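Local coordinates for DNA ligase (Archaeoglobus fulgidus, PDB 3GDE), which probably seals nicks in double-stranded DNA during replication, recombination and repair, joining 3'-hydroxyl and 5'-phosphate ends at the expense of ATP, at residues W57-L62 against L274-N279; M218-H223 against D346-D351; H223-M228 against T268-R273; Q259-G264 against G295-G300. One frame throughout, in Å; residues are numbered along the deposited sequence.

Contact 1 of 4, residues W57-L62 against L274-N279; sequences WDEREL and LENVTN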
loop_
_atom_site.group_PDB
_atom_site.type_symbol
_atom_site.label_atom_id
_atom_site.label_comp_id
_atom_site.label_asym_id
_atom_site.label_seq_id
_atom_site.Cartn_x
_atom_site.Cartn_y
_atom_site.Cartn_z
ATOM N N TRP A 57 7.198 -2.028 3.998
ATOM C CA TRP A 57 8.366 -1.251 4.388
ATOM C C TRP A 57 9.624 -2.096 4.582
ATOM O O TRP A 57 10.738 -1.568 4.587
ATOM C CB TRP A 57 8.053 -0.476 5.657
ATOM C CG TRP A 57 7.619 -1.340 6.797
ATOM C CD1 TRP A 57 6.339 -1.690 7.121
ATOM C CD2 TRP A 57 8.468 -1.942 7.789
ATOM N NE1 TRP A 57 6.340 -2.476 8.248
ATOM C CE2 TRP A 57 7.630 -2.650 8.679
ATOM C CE3 TRP A 57 9.852 -1.950 8.011
ATOM C CZ2 TRP A 57 8.128 -3.370 9.771
ATOM C CZ3 TRP A 57 10.352 -2.663 9.098
ATOM C CH2 TRP A 57 9.484 -3.366 9.967
ATOM N N ASP A 58 9.427 -3.397 4.792
ATOM C CA ASP A 58 10.504 -4.374 4.829
ATOM C C ASP A 58 11.182 -4.362 3.455
ATOM O O ASP A 58 10.512 -4.302 2.434
ATOM C CB ASP A 58 9.910 -5.758 5.149
ATOM C CG ASP A 58 10.967 -6.832 5.413
ATOM O OD1 ASP A 58 11.989 -6.901 4.694
ATOM O OD2 ASP A 58 10.752 -7.641 6.342
ATOM N N GLU A 59 12.507 -4.391 3.431
ATOM C CA GLU A 59 13.229 -4.399 2.156
ATOM C C GLU A 59 13.042 -5.703 1.363
ATOM O O GLU A 59 13.211 -5.704 0.153
ATOM C CB GLU A 59 14.723 -4.061 2.334
ATOM C CG GLU A 59 14.989 -2.600 2.743
ATOM C CD GLU A 59 15.924 -1.861 1.782
ATOM O OE1 GLU A 59 15.501 -1.585 0.628
ATOM O OE2 GLU A 59 17.072 -1.539 2.189
ATOM N N ARG A 60 12.669 -6.789 2.040
ATOM C CA ARG A 60 12.400 -8.075 1.376
ATOM C C ARG A 60 11.112 -8.090 0.540
ATOM O O ARG A 60 10.049 -7.692 1.009
ATOM C CB ARG A 60 12.381 -9.224 2.389
ATOM C CG ARG A 60 13.742 -9.552 2.999
ATOM C CD ARG A 60 13.613 -10.535 4.153
ATOM N NE ARG A 60 12.789 -9.989 5.222
ATOM C CZ ARG A 60 12.390 -10.662 6.300
ATOM N NH1 ARG A 60 12.734 -11.931 6.475
ATOM N NH2 ARG A 60 11.642 -10.052 7.212
ATOM N N GLU A 61 11.248 -8.539 -0.707
ATOM C CA GLU A 61 10.142 -8.826 -1.622
ATOM C C GLU A 61 10.397 -10.219 -2.196
ATOM O O GLU A 61 11.554 -10.556 -2.468
ATOM C CB GLU A 61 10.164 -7.850 -2.800
ATOM C CG GLU A 61 9.407 -6.551 -2.626
ATOM C CD GLU A 61 9.439 -5.708 -3.901
ATOM O OE1 GLU A 61 10.505 -5.090 -4.181
ATOM O OE2 GLU A 61 8.405 -5.675 -4.627
ATOM N N LEU A 62 9.339 -11.009 -2.406
ATOM C CA LEU A 62 9.470 -12.310 -3.086
ATOM C C LEU A 62 10.042 -12.172 -4.505
ATOM O O LEU A 62 10.947 -12.912 -4.885
ATOM C CB LEU A 62 8.129 -13.064 -3.160
ATOM C CG LEU A 62 7.667 -14.060 -2.088
ATOM C CD1 LEU A 62 6.482 -14.882 -2.620
ATOM C CD2 LEU A 62 8.797 -14.973 -1.553
ATOM N N LEU A 274 4.909 4.018 2.584
ATOM C CA LEU A 274 5.939 3.405 3.401
ATOM C C LEU A 274 6.802 2.383 2.656
ATOM O O LEU A 274 7.138 1.346 3.210
ATOM C CB LEU A 274 5.362 2.821 4.705
ATOM C CG LEU A 274 4.552 3.752 5.612
ATOM C CD1 LEU A 274 4.026 2.976 6.797
ATOM C CD2 LEU A 274 5.359 4.952 6.082
ATOM N N GLU A 275 7.152 2.685 1.407
ATOM C CA GLU A 275 8.215 1.969 0.710
ATOM C C GLU A 275 9.533 2.546 1.203
ATOM O O GLU A 275 9.653 3.768 1.358
ATOM C CB GLU A 275 8.116 2.160 -0.811
ATOM C CG GLU A 275 9.118 1.328 -1.634
ATOM C CD GLU A 275 9.458 1.933 -3.014
ATOM O OE1 GLU A 275 8.735 2.849 -3.485
ATOM O OE2 GLU A 275 10.457 1.482 -3.638
ATOM N N ASN A 276 10.508 1.671 1.451
ATOM C CA ASN A 276 11.868 2.087 1.792
ATOM C C ASN A 276 12.553 2.651 0.536
ATOM O O ASN A 276 12.896 1.911 -0.391
ATOM C CB ASN A 276 12.654 0.909 2.394
ATOM C CG ASN A 276 13.947 1.336 3.093
ATOM O OD1 ASN A 276 14.319 0.771 4.126
ATOM N ND2 ASN A 276 14.639 2.316 2.531
ATOM N N VAL A 277 12.720 3.968 0.504
ATOM C CA VAL A 277 13.273 4.654 -0.671
ATOM C C VAL A 277 14.651 5.262 -0.350
ATOM O O VAL A 277 15.145 6.128 -1.072
ATOM C CB VAL A 277 12.293 5.760 -1.218
ATOM C CG1 VAL A 277 11.028 5.148 -1.818
ATOM C CG2 VAL A 277 11.933 6.784 -0.129
ATOM N N THR A 278 15.262 4.795 0.733
ATOM C CA THR A 278 16.553 5.310 1.217
ATOM C C THR A 278 17.687 5.252 0.177
ATOM O O THR A 278 18.381 6.245 -0.034
ATOM C CB THR A 278 16.987 4.576 2.498
ATOM O OG1 THR A 278 15.880 4.536 3.403
ATOM C CG2 THR A 278 18.164 5.279 3.177
ATOM N N ASN A 279 17.859 4.098 -0.466
ATOM C CA ASN A 279 18.929 3.898 -1.449
ATOM C C ASN A 279 18.715 4.703 -2.731
ATOM O O ASN A 279 19.667 4.960 -3.475
ATOM C CB ASN A 279 19.106 2.405 -1.778
ATOM C CG ASN A 279 19.527 1.591 -0.571
ATOM O OD1 ASN A 279 20.077 2.126 0.395
ATOM N ND2 ASN A 279 19.250 0.293 -0.605
HETATM O O HOH W 1 15.962 1.777 -0.108
#

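Contact 2 of 4, residues M218-H223 against D346-D351; sequences MKIEIH and DGECID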
loop_
_atom_site.group_PDB
_atom_site.type_symbol
_atom_site.label_atom_id
_atom_site.label_comp_id
_atom_site.label_asym_id
_atom_site.label_seq_id
_atom_site.Cartn_x
_atom_site.Cartn_y
_atom_site.Cartn_z
ATOM N N MET A 218 3.461 -0.365 23.540
ATOM C CA MET A 218 4.272 -0.286 22.319
ATOM C C MET A 218 4.569 1.167 21.923
ATOM O O MET A 218 3.694 2.040 21.979
ATOM C CB MET A 218 3.627 -1.053 21.162
ATOM C CG MET A 218 3.462 -2.541 21.432
ATOM S SD MET A 218 2.928 -3.505 20.013
ATOM C CE MET A 218 4.482 -3.734 19.152
ATOM N N LYS A 219 5.818 1.417 21.547
ATOM C CA LYS A 219 6.274 2.762 21.199
ATOM C C LYS A 219 6.858 2.811 19.791
ATOM O O LYS A 219 7.223 1.776 19.216
ATOM C CB LYS A 219 7.336 3.257 22.193
ATOM C CG LYS A 219 6.874 3.424 23.614
ATOM C CD LYS A 219 8.083 3.571 24.523
ATOM C CE LYS A 219 7.693 3.498 25.999
ATOM N NZ LYS A 219 8.916 3.430 26.862
ATOM N N ILE A 220 6.938 4.025 19.250
ATOM C CA ILE A 220 7.670 4.292 18.020
ATOM C C ILE A 220 9.149 4.007 18.267
ATOM O O ILE A 220 9.710 4.441 19.267
ATOM C CB ILE A 220 7.503 5.774 17.565
ATOM C CG1 ILE A 220 6.028 6.099 17.294
ATOM C CG2 ILE A 220 8.378 6.075 16.351
ATOM C CD1 ILE A 220 5.716 7.579 17.201
ATOM N N GLU A 221 9.762 3.256 17.359
ATOM C CA GLU A 221 11.201 3.088 17.363
ATOM C C GLU A 221 11.783 3.499 16.016
ATOM O O GLU A 221 11.164 3.280 14.962
ATOM C CB GLU A 221 11.622 1.666 17.794
ATOM C CG GLU A 221 10.938 0.515 17.090
ATOM C CD GLU A 221 11.112 -0.825 17.826
ATOM O OE1 GLU A 221 10.323 -1.108 18.763
ATOM O OE2 GLU A 221 12.029 -1.599 17.454
ATOM N N ILE A 222 12.963 4.118 16.060
ATOM C CA ILE A 222 13.615 4.628 14.860
ATOM C C ILE A 222 13.905 3.505 13.862
ATOM O O ILE A 222 14.381 2.419 14.234
ATOM C CB ILE A 222 14.902 5.439 15.172
ATOM C CG1 ILE A 222 14.576 6.638 16.059
ATOM C CG2 ILE A 222 15.545 5.947 13.878
ATOM C CD1 ILE A 222 15.778 7.518 16.404
ATOM N N HIS A 223 13.586 3.796 12.600
ATOM C CA HIS A 223 13.737 2.890 11.462
ATOM C C HIS A 223 12.547 1.930 11.294
ATOM O O HIS A 223 12.489 1.170 10.328
ATOM C CB HIS A 223 15.114 2.188 11.445
ATOM C CG HIS A 223 16.273 3.144 11.460
ATOM N ND1 HIS A 223 17.162 3.227 12.512
ATOM C CD2 HIS A 223 16.663 4.086 10.567
ATOM C CE1 HIS A 223 18.057 4.166 12.259
ATOM N NE2 HIS A 223 17.779 4.700 11.083
ATOM N N ASP A 346 14.303 11.742 20.638
ATOM C CA ASP A 346 14.721 10.863 21.737
ATOM C C ASP A 346 13.534 10.383 22.589
ATOM O O ASP A 346 13.426 10.669 23.788
ATOM C CB ASP A 346 15.845 11.505 22.559
ATOM C CG ASP A 346 17.123 11.670 21.748
ATOM O OD1 ASP A 346 17.634 10.644 21.229
ATOM O OD2 ASP A 346 17.607 12.821 21.615
ATOM N N GLY A 347 12.651 9.641 21.926
ATOM C CA GLY A 347 11.386 9.210 22.499
ATOM C C GLY A 347 10.228 9.762 21.687
ATOM O O GLY A 347 10.348 10.812 21.045
ATOM N N GLU A 348 9.109 9.041 21.715
ATOM C CA GLU A 348 7.852 9.487 21.116
ATOM C C GLU A 348 7.543 10.911 21.536
ATOM O O GLU A 348 7.812 11.289 22.685
ATOM C CB GLU A 348 6.702 8.611 21.591
ATOM C CG GLU A 348 6.614 7.264 20.935
ATOM C CD GLU A 348 5.311 6.549 21.258
ATOM O OE1 GLU A 348 4.575 6.982 22.168
ATOM O OE2 GLU A 348 5.013 5.542 20.596
ATOM N N CYS A 349 6.980 11.693 20.612
ATOM C CA CYS A 349 6.552 13.065 20.910
ATOM C C CYS A 349 5.280 13.433 20.138
ATOM O O CYS A 349 4.891 14.602 20.066
ATOM C CB CYS A 349 7.686 14.073 20.666
ATOM S SG CYS A 349 8.198 14.309 18.948
ATOM N N ILE A 350 4.626 12.408 19.598
ATOM C CA ILE A 350 3.349 12.538 18.900
ATOM C C ILE A 350 2.182 12.958 19.792
ATOM O O ILE A 350 1.186 13.478 19.289
ATOM C CB ILE A 350 2.964 11.246 18.130
ATOM C CG1 ILE A 350 2.954 10.015 19.044
ATOM C CG2 ILE A 350 3.891 11.038 16.941
ATOM C CD1 ILE A 350 2.049 8.871 18.554
ATOM N N ASP A 351 2.305 12.749 21.104
ATOM C CA ASP A 351 1.244 13.134 22.047
ATOM C C ASP A 351 1.222 14.626 22.386
ATOM O O ASP A 351 0.230 15.114 22.932
ATOM C CB ASP A 351 1.294 12.296 23.335
ATOM C CG ASP A 351 0.880 10.840 23.117
ATOM O OD1 ASP A 351 0.286 10.510 22.070
ATOM O OD2 ASP A 351 1.142 10.017 24.016
#

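Contact 3 of 4, residues H223-M228 against T268-R273; sequences HIPVRM and TIYSRR. With PO4 (phosphate ion), chain B.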
loop_
_atom_site.group_PDB
_atom_site.type_symbol
_atom_site.label_atom_id
_atom_site.label_comp_id
_atom_site.label_asym_id
_atom_site.label_seq_id
_atom_site.Cartn_x
_atom_site.Cartn_y
_atom_site.Cartn_z
ATOM N N HIS A 223 13.586 3.796 12.600
ATOM C CA HIS A 223 13.737 2.890 11.462
ATOM C C HIS A 223 12.547 1.930 11.294
ATOM O O HIS A 223 12.489 1.170 10.328
ATOM C CB HIS A 223 15.114 2.188 11.445
ATOM C CG HIS A 223 16.273 3.144 11.460
ATOM N ND1 HIS A 223 17.162 3.227 12.512
ATOM C CD2 HIS A 223 16.663 4.086 10.567
ATOM C CE1 HIS A 223 18.057 4.166 12.259
ATOM N NE2 HIS A 223 17.779 4.700 11.083
ATOM N N ILE A 224 11.590 1.997 12.215
ATOM C CA ILE A 224 10.298 1.346 11.998
ATOM C C ILE A 224 9.244 2.407 11.679
ATOM O O ILE A 224 8.938 3.261 12.518
ATOM C CB ILE A 224 9.890 0.398 13.167
ATOM C CG1 ILE A 224 10.819 -0.823 13.172
ATOM C CG2 ILE A 224 8.424 -0.049 13.029
ATOM C CD1 ILE A 224 10.761 -1.655 14.418
ATOM N N PRO A 225 8.696 2.357 10.453
ATOM C CA PRO A 225 7.829 3.419 9.961
ATOM C C PRO A 225 6.523 3.483 10.713
ATOM O O PRO A 225 5.970 2.456 11.114
ATOM C CB PRO A 225 7.576 3.022 8.501
ATOM C CG PRO A 225 7.741 1.540 8.497
ATOM C CD PRO A 225 8.855 1.279 9.459
ATOM N N VAL A 226 6.052 4.704 10.908
ATOM C CA VAL A 226 4.743 4.932 11.474
ATOM C C VAL A 226 3.799 5.493 10.410
ATOM O O VAL A 226 4.205 6.265 9.529
ATOM C CB VAL A 226 4.796 5.709 12.842
ATOM C CG1 VAL A 226 6.235 6.038 13.268
ATOM C CG2 VAL A 226 3.855 6.928 12.885
ATOM N N ARG A 227 2.551 5.039 10.461
ATOM C CA ARG A 227 1.549 5.458 9.499
ATOM C C ARG A 227 1.358 6.958 9.619
ATOM O O ARG A 227 1.137 7.477 10.715
ATOM C CB ARG A 227 0.236 4.735 9.756
ATOM C CG ARG A 227 -0.510 4.410 8.505
ATOM C CD ARG A 227 0.161 3.286 7.749
ATOM N NE ARG A 227 -0.489 1.999 7.981
ATOM C CZ ARG A 227 -1.595 1.602 7.362
ATOM N NH1 ARG A 227 -2.191 2.394 6.481
ATOM N NH2 ARG A 227 -2.117 0.419 7.634
ATOM N N MET A 228 1.475 7.660 8.500
ATOM C CA MET A 228 1.407 9.118 8.529
ATOM C C MET A 228 0.016 9.633 8.901
ATOM O O MET A 228 -1.001 9.022 8.555
ATOM C CB MET A 228 1.847 9.697 7.185
ATOM C CG MET A 228 3.289 9.396 6.844
ATOM S SD MET A 228 3.508 9.570 5.085
ATOM C CE MET A 228 5.286 9.346 4.937
ATOM N N THR A 268 17.040 6.006 7.369
ATOM C CA THR A 268 16.031 5.383 6.508
ATOM C C THR A 268 14.978 6.411 6.108
ATOM O O THR A 268 14.589 7.274 6.909
ATOM C CB THR A 268 15.318 4.169 7.152
ATOM O OG1 THR A 268 14.899 4.505 8.474
ATOM C CG2 THR A 268 16.224 2.932 7.180
ATOM N N ILE A 269 14.530 6.314 4.861
ATOM C CA ILE A 269 13.479 7.182 4.334
ATOM C C ILE A 269 12.343 6.315 3.803
ATOM O O ILE A 269 12.559 5.413 2.988
ATOM C CB ILE A 269 14.009 8.125 3.212
ATOM C CG1 ILE A 269 15.226 8.928 3.697
ATOM C CG2 ILE A 269 12.893 9.065 2.698
ATOM C CD1 ILE A 269 15.921 9.723 2.605
ATOM N N TYR A 270 11.140 6.585 4.293
ATOM C CA TYR A 270 9.937 5.914 3.828
ATOM C C TYR A 270 9.037 6.869 3.057
ATOM O O TYR A 270 8.914 8.046 3.407
ATOM C CB TYR A 270 9.175 5.306 5.006
ATOM C CG TYR A 270 9.962 4.241 5.716
ATOM C CD1 TYR A 270 10.013 2.943 5.218
ATOM C CD2 TYR A 270 10.669 4.532 6.881
ATOM C CE1 TYR A 270 10.758 1.954 5.860
ATOM C CE2 TYR A 270 11.412 3.556 7.536
ATOM C CZ TYR A 270 11.446 2.265 7.017
ATOM O OH TYR A 270 12.170 1.286 7.658
ATOM N N SER A 271 8.417 6.357 2.003
ATOM C CA SER A 271 7.486 7.142 1.204
ATOM C C SER A 271 6.091 7.181 1.851
ATOM O O SER A 271 5.890 6.674 2.960
ATOM C CB SER A 271 7.418 6.571 -0.209
ATOM O OG SER A 271 6.847 5.271 -0.192
ATOM N N ARG A 272 5.139 7.807 1.161
ATOM C CA ARG A 272 3.752 7.945 1.624
ATOM C C ARG A 272 3.125 6.585 1.911
ATOM O O ARG A 272 2.396 6.439 2.887
ATOM C CB ARG A 272 2.943 8.770 0.591
ATOM C CG ARG A 272 1.413 8.655 0.552
ATOM C CD ARG A 272 0.659 9.275 1.731
ATOM N NE ARG A 272 0.156 8.178 2.538
ATOM C CZ ARG A 272 -1.108 7.779 2.629
ATOM N NH1 ARG A 272 -2.098 8.415 2.020
ATOM N NH2 ARG A 272 -1.370 6.732 3.388
ATOM N N ARG A 273 3.436 5.598 1.068
ATOM C CA ARG A 273 2.918 4.229 1.236
ATOM C C ARG A 273 3.917 3.351 1.992
ATOM O O ARG A 273 3.785 2.117 2.041
ATOM C CB ARG A 273 2.545 3.576 -0.110
ATOM C CG ARG A 273 2.132 4.495 -1.278
ATOM C CD ARG A 273 1.061 5.562 -0.987
ATOM N NE ARG A 273 -0.227 5.073 -0.494
ATOM C CZ ARG A 273 -1.374 5.761 -0.570
ATOM N NH1 ARG A 273 -1.412 6.964 -1.135
ATOM N NH2 ARG A 273 -2.497 5.249 -0.076
HETATM P P PO4 B . -3.226 11.588 0.811
HETATM O O1 PO4 B . -1.736 11.529 1.077
HETATM O O2 PO4 B . -3.816 12.586 1.771
HETATM O O3 PO4 B . -3.504 12.046 -0.604
HETATM O O4 PO4 B . -3.820 10.225 1.034
HETATM O O HOH W 2 1.535 6.286 5.645
#

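Contact 4 of 4, residues Q259-G264 against G295-G300; sequences QVHWDG and GVILDG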
loop_
_atom_site.group_PDB
_atom_site.type_symbol
_atom_site.label_atom_id
_atom_site.label_comp_id
_atom_site.label_asym_id
_atom_site.label_seq_id
_atom_site.Cartn_x
_atom_site.Cartn_y
_atom_site.Cartn_z
ATOM N N GLN A 259 8.966 10.100 5.308
ATOM C CA GLN A 259 9.240 10.050 6.729
ATOM C C GLN A 259 10.708 9.646 6.917
ATOM O O GLN A 259 11.163 8.631 6.395
ATOM C CB GLN A 259 8.279 9.070 7.390
ATOM C CG GLN A 259 8.320 9.070 8.886
ATOM C CD GLN A 259 7.360 8.072 9.458
ATOM O OE1 GLN A 259 7.730 6.932 9.730
ATOM N NE2 GLN A 259 6.106 8.477 9.611
ATOM N N VAL A 260 11.440 10.468 7.652
ATOM C CA VAL A 260 12.892 10.333 7.771
ATOM C C VAL A 260 13.272 9.916 9.189
ATOM O O VAL A 260 12.867 10.560 10.163
ATOM C CB VAL A 260 13.601 11.657 7.365
ATOM C CG1 VAL A 260 15.084 11.641 7.751
ATOM C CG2 VAL A 260 13.430 11.906 5.865
ATOM N N HIS A 261 14.035 8.827 9.284
ATOM C CA HIS A 261 14.457 8.258 10.562
ATOM C C HIS A 261 15.984 8.339 10.717
ATOM O O HIS A 261 16.725 7.894 9.834
ATOM C CB HIS A 261 14.023 6.792 10.651
ATOM C CG HIS A 261 12.543 6.587 10.640
ATOM N ND1 HIS A 261 11.849 6.144 11.745
ATOM C CD2 HIS A 261 11.627 6.740 9.656
ATOM C CE1 HIS A 261 10.566 6.041 11.446
ATOM N NE2 HIS A 261 10.406 6.397 10.184
ATOM N N TRP A 262 16.441 8.877 11.847
ATOM C CA TRP A 262 17.871 9.167 12.065
ATOM C C TRP A 262 18.135 9.771 13.456
ATOM O O TRP A 262 17.444 10.714 13.829
ATOM C CB TRP A 262 18.306 10.177 10.982
ATOM C CG TRP A 262 19.494 11.057 11.312
ATOM C CD1 TRP A 262 19.465 12.309 11.860
ATOM C CD2 TRP A 262 20.874 10.750 11.089
ATOM N NE1 TRP A 262 20.744 12.803 11.993
ATOM C CE2 TRP A 262 21.628 11.866 11.531
ATOM C CE3 TRP A 262 21.549 9.646 10.558
ATOM C CZ2 TRP A 262 23.028 11.902 11.460
ATOM C CZ3 TRP A 262 22.942 9.687 10.484
ATOM C CH2 TRP A 262 23.664 10.806 10.934
ATOM N N ASP A 263 19.071 9.299 14.277
ATOM C CA ASP A 263 19.624 7.953 14.450
ATOM C C ASP A 263 20.708 7.969 15.549
ATOM O O ASP A 263 20.387 7.603 16.678
ATOM C CB ASP A 263 20.120 7.269 13.192
ATOM C CG ASP A 263 20.662 5.886 13.488
ATOM O OD1 ASP A 263 20.242 5.273 14.494
ATOM O OD2 ASP A 263 21.513 5.417 12.725
ATOM N N GLY A 264 21.954 8.404 15.300
ATOM C CA GLY A 264 22.445 8.996 14.051
ATOM C C GLY A 264 23.688 8.296 13.509
ATOM O O GLY A 264 24.785 8.855 13.507
ATOM N N GLY A 295 18.694 11.245 16.245
ATOM C CA GLY A 295 17.708 10.779 17.231
ATOM C C GLY A 295 16.292 11.261 16.967
ATOM O O GLY A 295 15.516 11.456 17.903
ATOM N N VAL A 296 15.960 11.466 15.692
ATOM C CA VAL A 296 14.639 11.975 15.308
ATOM C C VAL A 296 13.926 11.129 14.251
ATOM O O VAL A 296 14.545 10.331 13.526
ATOM C CB VAL A 296 14.664 13.478 14.840
ATOM C CG1 VAL A 296 15.216 14.390 15.923
ATOM C CG2 VAL A 296 15.449 13.644 13.553
ATOM N N ILE A 297 12.609 11.309 14.189
ATOM C CA ILE A 297 11.809 10.818 13.079
ATOM C C ILE A 297 10.963 11.993 12.618
ATOM O O ILE A 297 10.161 12.539 13.377
ATOM C CB ILE A 297 10.940 9.602 13.462
ATOM C CG1 ILE A 297 11.835 8.413 13.771
ATOM C CG2 ILE A 297 9.951 9.265 12.327
ATOM C CD1 ILE A 297 11.200 7.379 14.643
ATOM N N LEU A 298 11.183 12.389 11.372
ATOM C CA LEU A 298 10.571 13.597 10.826
ATOM C C LEU A 298 9.568 13.286 9.728
ATOM O O LEU A 298 9.780 12.368 8.938
ATOM C CB LEU A 298 11.656 14.523 10.251
ATOM C CG LEU A 298 12.798 14.992 11.154
ATOM C CD1 LEU A 298 13.738 15.903 10.379
ATOM C CD2 LEU A 298 12.283 15.698 12.396
ATOM N N ASP A 299 8.497 14.074 9.687
ATOM C CA ASP A 299 7.566 14.111 8.564
ATOM C C ASP A 299 7.910 15.265 7.622
ATOM O O ASP A 299 8.045 16.408 8.052
ATOM C CB ASP A 299 6.129 14.286 9.069
ATOM C CG ASP A 299 5.288 13.019 8.941
ATOM O OD1 ASP A 299 5.847 11.881 8.916
ATOM O OD2 ASP A 299 4.044 13.175 8.867
ATOM N N GLY A 300 8.028 14.960 6.332
ATOM C CA GLY A 300 8.391 15.962 5.345
ATOM C C GLY A 300 7.845 15.784 3.935
ATOM O O GLY A 300 7.194 14.796 3.608
#

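Contact 1 of 4, residues W57-L62 against L274-N279
Leu274 presents its carbonyl oxygen to Trp57 from a left-handed backbone conformation, and the nearest atom it meets is a carbon: Leu274 O lies 3.1 Å from Trp57 CA. Trp57 N is also near, but its angle to Leu274 O is too poor for a bond. Beside this meeting the two CB atoms, Trp57 CB and Leu274 CB, pack at 4.4 Å. The indole itself leads away from the loop, because chi1 of 57° sets CG between the backbone N and the carbonyl carbon; its NE1 is bound by Asn198 O, while the ring lies against Pro225 and Tyr270. Segment 57-62 belongs to the N-terminal DNA-binding part of the ligase and 274-279 to the adenylation domain, and the contact is thus one of the places where these parts meet in the closed conformation. Further along, the carboxylate of Glu59 stacks on the amide plane of Asn276, the planes 19° apart and Glu59 CD 4.0 Å from Asn276 CG. A water also joins the two loops, accepting from Asn279 N at 3.0 Å and donating weakly to Asn276 O and to Glu59 OE1. Arg60 makes a side-on grip on Asp58 within its own segment, NH2 to OD2 at 2.7 Å and NE to OD1 at 3.2 Å, while Arg60 N closes an Asx turn on Asp58 OD1 at 2.7 Å.

Contact 2 of 4, residues M218-H223 against D346-D351
Ile220 and Glu348 are the facing residues of two irregular loops, their CA atoms 6.1 Å apart and neither backbone forming a strand. Across this separation the acid reaches with its side chain: CG stands beside the backbone N (chi1 -77°), and the chain beyond CG is extended, carrying the carboxylate on to the opposite main chain. There Ile220 N donates to Glu348 OE2 at 2.8 Å with an N-H...O angle of 152°, meeting the oxygen on its anti side and 19° out of the carboxylate plane. The same oxygen lies 3.1 Å from Lys219 CA and 3.6 Å from Lys219 CB, while the ammonium end of Lys219 leads away from the loop. Nearer its backbone, Glu348 CG rests 3.8 Å from Ile220 CB, the aliphatic part of the acid lying against the isoleucine. Ile220 then meets Ile350 tip to tip, CD1 to CG2 at 3.9 Å, and its other neighbours include Ile196, Ile297 and Tyr344, which places the contact where the linker leading out of helix 200-216 lies against the adenylation domain. Cutting Glu348 back to an alanine removes the carboxylate, and the amide of Ile220 would probably lose this acceptor, with a gap opened beside the isoleucine. A probably charged carboxylate serves as main-chain acceptor, so across these two segments one directional bond and apolar packing relate the loops.

Contact 3 of 4, residues H223-M228 against T268-R273
Tyr270 turns one face to Pro225, its ring leaving CB on the side of the backbone N (chi1 -63°). CG and CD2 lie nearest Pro225 CB, which stands over the ring centre 3.8 Å from the centroid and 11° off the normal, a CH-pi contact; CE1 meets Pro225 CG at 4.0 Å, and CZ meets Pro225 CD at 3.7 Å. At the tip, OH donates to His223 O at 2.7 Å, reaching it from above the carbonyl plane, 37° out of it. Tyr270 belongs to strand 268-271, which pairs with strand 256-262 in the adenylation domain, so the linker 223-228 is laid along that strand's side chains and runs in nearly the same direction. At the far end Met228 extends over the turn after the strand, with SD 3.8 Å from Arg272 CA and CE 3.4 Å from Ser271 O. A water accepts from Met228 N and donates to Arg272 O. Arg272, predicted to bind ATP, has the guanidinium of Arg273 over one face and turns an edge to a phosphate ion, probably from the crystallisation liquor, NH1 lying 2.7 Å from O4; Lys420 and Arg414 bind the same ion.

Contact 4 of 4, residues Q259-G264 against G295-G300
The His261 ring carries Ile297 on one face: Ile297 CG2 stands 3.6 Å from the ring centroid and 19° off its normal, a CH-pi contact displaced toward the rim. Tyr270 also meets this imidazole, with the ring planes roughly perpendicular. His261 NE2 donates to Gln259 OE1 at 2.8 Å, two residues back on the same strand and the same side of the sheet, the acceptor tilted somewhat out of the ring plane. The Gln259 amide is nearly coplanar with the Asp299 carboxylate, and its NE2, which also bonds Val226 O, gives Asp299 OD1 a long, weak bond of 3.5 Å; the other carboxylate oxygen, OD2, is held by Arg257 and Tyr409. On the opposite side of the sheet, with Val260, the Trp262 ring has Gly264 CA over one face. A leucine replacing His261 would probably leave Gln259 OE1 without this donor and Ile297 without a ring face to lie on. The strands run antiparallel at 163°, with axes 4.6 Å apart. Val260 and Leu298 form a hydrogen-bonded pair, Val260 N to Leu298 O and Leu298 N to Val260 O, both 2.8 Å; Trp262 N to Val296 O continues the ladder at 2.9 Å. At its end Gly295, with a positive phi, and Val296 both face Trp262, which makes a G1 beta bulge closing an antiparallel strand pair of the adenylation domain.

How the contacts relate
Three of the contacts are chained through the adenylation domain. Strand 268-271 of contact 3 is hydrogen-bonded to strand 256-262 of contact 4, probably through Tyr270 O to Gln259 N at 2.8 Å, their centres about 9 Å apart. Contact 2 shares His223 with contact 3 and joins contact 4 where Asp346 N lies 3.0 Å from Gly295 O. Contact 1 brings in the N-terminal part: Trp57 packs on Pro225 of contact 3, centres about 10 Å apart, against about 20 Å to contact 2. The predicted ATP site borders two of them: Arg272 belongs to contact 3, and the Arg257 side chain is about 4 Å from the side chain of Met228 and about 3 Å from that of Asp299.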